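PDB 2WAG: lysozyme, putative from Bacillus anthracis, which probably hydrolyses the glycan strands of peptidoglycan as a family GH25 lysozyme, apparently with retention of anomeric configuration. Local coordinates for residues A[43-48]-A[87-92]. Sequence-based numbering, arbitrary orientation. Where two conformers were deposited one is given.
Sequences IKATEG and EQFIRN
The F89 ring meets T46 at its edge: T46 OG1 lies near the ring plane, 3.5 Å from F89 CD1. A45 comes in obliquely, with A45 CB 4.4 Å from F89 CE1. With CG anti to the backbone N (chi1 -176°), the F89 ring is laid back along the strand toward A45, while its CB and CD1 stay by T46 OG1; its other neighbours include L133 of helix 119-137 and P102. The second flat group is the N92 amide. N92 ND2 turns back along the helix to lie 2.9 Å from Q88 O, in a nearly straight bond (179°) lying in the amide plane, which fixes how the amide is rotated. T46 CG2 packs on this pair, 3.6 Å from N92 ND2 and 3.7 Å from Q88 O.

These residues belong to the modified TIM barrel of GH25 enzymes, in which parallel strands 40-47 and 69-75 are neighbours and helix 82-92 follows the second. The axes of segments 43-47 and 87-92 approach to 7.9 Å, with an angle of 130° between their N-to-C directions, and no hydrogen bond joins the two. T46 OG1 is buried here without a polar partner. Just past the strand, G48 O lies 4.1 Å from Q88 CB and takes a hydrogen bond from H74 NE2.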
loop_
_atom_site.group_PDB
_atom_site.type_symbol
_atom_site.label_atom_id
_atom_site.label_comp_id
_atom_site.label_asym_id
_atom_site.label_seq_id
_atom_site.Cartn_x
_atom_site.Cartn_y
_atom_site.Cartn_z
ATOM N N ILE A 43 -15.957 2.590 -7.783
ATOM C CA ILE A 43 -15.050 2.927 -8.851
ATOM C C ILE A 43 -14.638 4.380 -8.735
ATOM O O ILE A 43 -15.490 5.254 -8.592
ATOM C CB ILE A 43 -15.762 2.711 -10.210
ATOM C CG1 ILE A 43 -16.255 1.264 -10.359
ATOM C CG2 ILE A 43 -14.865 3.145 -11.389
ATOM C CD1 ILE A 43 -17.236 1.111 -11.490
ATOM N N LYS A 44 -13.339 4.676 -8.794
ATOM C CA LYS A 44 -12.916 6.082 -8.737
ATOM C C LYS A 44 -13.436 6.844 -9.953
ATOM O O LYS A 44 -13.213 6.410 -11.091
ATOM C CB LYS A 44 -11.403 6.211 -8.709
ATOM C CG LYS A 44 -10.992 7.669 -8.535
ATOM C CD LYS A 44 -9.473 7.832 -8.457
ATOM C CE LYS A 44 -9.096 9.309 -8.363
ATOM N NZ LYS A 44 -7.612 9.470 -8.372
ATOM N N ALA A 45 -14.112 7.973 -9.704
ATOM C CA ALA A 45 -14.559 8.857 -10.774
ATOM C C ALA A 45 -13.682 10.085 -10.882
ATOM O O ALA A 45 -13.149 10.371 -11.952
ATOM C CB ALA A 45 -16.013 9.266 -10.532
ATOM N N THR A 46 -13.570 10.829 -9.794
ATOM C CA THR A 46 -13.001 12.168 -9.824
ATOM C C THR A 46 -12.022 12.361 -8.675
ATOM O O THR A 46 -12.036 11.621 -7.653
ATOM C CB THR A 46 -14.120 13.236 -9.735
ATOM O OG1 THR A 46 -15.027 12.875 -8.686
ATOM C CG2 THR A 46 -14.889 13.292 -11.007
ATOM N N GLU A 47 -11.184 13.385 -8.821
ATOM C CA GLU A 47 -10.312 13.826 -7.748
ATOM C C GLU A 47 -10.226 15.336 -7.785
ATOM O O GLU A 47 -10.115 15.930 -8.863
ATOM C CB GLU A 47 -8.911 13.177 -7.827
ATOM C CG GLU A 47 -7.962 13.660 -6.728
ATOM C CD GLU A 47 -6.697 12.835 -6.594
ATOM O OE1 GLU A 47 -6.519 11.852 -7.333
ATOM O OE2 GLU A 47 -5.870 13.205 -5.737
ATOM N N GLY A 48 -10.289 15.962 -6.618
ATOM C CA GLY A 48 -10.187 17.419 -6.546
ATOM C C GLY A 48 -11.198 18.131 -7.413
ATOM O O GLY A 48 -12.311 17.662 -7.619
ATOM N N GLU A 87 -19.340 19.595 -7.445
ATOM C CA GLU A 87 -19.774 19.851 -8.808
ATOM C C GLU A 87 -19.042 18.959 -9.800
ATOM O O GLU A 87 -19.621 18.483 -10.783
ATOM C CB GLU A 87 -19.563 21.336 -9.172
ATOM C CG GLU A 87 -20.551 22.277 -8.466
ATOM C CD GLU A 87 -20.164 23.757 -8.486
ATOM O OE1 GLU A 87 -18.981 24.119 -8.683
ATOM O OE2 GLU A 87 -21.074 24.584 -8.257
ATOM N N GLN A 88 -17.778 18.676 -9.510
ATOM C CA GLN A 88 -17.025 17.803 -10.376
ATOM C C GLN A 88 -17.494 16.338 -10.332
ATOM O O GLN A 88 -17.672 15.696 -11.365
ATOM C CB GLN A 88 -15.557 17.970 -10.057
ATOM C CG GLN A 88 -14.949 18.971 -11.019
ATOM C CD GLN A 88 -14.877 18.414 -12.438
ATOM O OE1 GLN A 88 -15.585 18.861 -13.346
ATOM N NE2 GLN A 88 -14.025 17.421 -12.615
ATOM N N PHE A 89 -17.726 15.815 -9.131
ATOM C CA PHE A 89 -18.270 14.465 -9.044
ATOM C C PHE A 89 -19.634 14.407 -9.756
ATOM O O PHE A 89 -19.895 13.503 -10.539
ATOM C CB PHE A 89 -18.375 14.083 -7.573
ATOM C CG PHE A 89 -18.848 12.670 -7.322
ATOM C CD1 PHE A 89 -17.934 11.613 -7.267
ATOM C CD2 PHE A 89 -20.194 12.392 -7.109
ATOM C CE1 PHE A 89 -18.364 10.320 -6.985
ATOM C CE2 PHE A 89 -20.634 11.093 -6.846
ATOM C CZ PHE A 89 -19.707 10.060 -6.759
ATOM N N ILE A 90 -20.502 15.389 -9.477
ATOM C CA ILE A 90 -21.844 15.405 -10.045
ATOM C C ILE A 90 -21.835 15.463 -11.587
ATOM O O ILE A 90 -22.634 14.795 -12.217
ATOM C CB ILE A 90 -22.672 16.550 -9.423
ATOM C CG1 ILE A 90 -23.001 16.209 -7.963
ATOM C CG2 ILE A 90 -23.980 16.788 -10.210
ATOM C CD1 ILE A 90 -23.520 17.411 -7.150
ATOM N N ARG A 91 -20.910 16.216 -12.187
ATOM C CA ARG A 91 -20.835 16.280 -13.659
ATOM C C ARG A 91 -20.471 14.928 -14.275
ATOM O O ARG A 91 -20.852 14.595 -15.401
ATOM C CB ARG A 91 -19.812 17.332 -14.120
ATOM C CG ARG A 91 -20.239 18.749 -13.812
ATOM C CD ARG A 91 -19.328 19.780 -14.470
ATOM N NE ARG A 91 -18.107 19.981 -13.697
ATOM C CZ ARG A 91 -17.894 21.028 -12.914
ATOM N NH1 ARG A 91 -18.821 21.975 -12.812
ATOM N NH2 ARG A 91 -16.762 21.124 -12.231
ATOM N N ASN A 92 -19.717 14.139 -13.524
ATOM C CA ASN A 92 -19.175 12.907 -14.061
ATOM C C ASN A 92 -19.989 11.664 -13.746
ATOM O O ASN A 92 -19.960 10.712 -14.507
ATOM C CB ASN A 92 -17.747 12.708 -13.533
ATOM C CG ASN A 92 -16.744 13.529 -14.325
ATOM O OD1 ASN A 92 -16.273 13.078 -15.365
ATOM N ND2 ASN A 92 -16.460 14.758 -13.878
#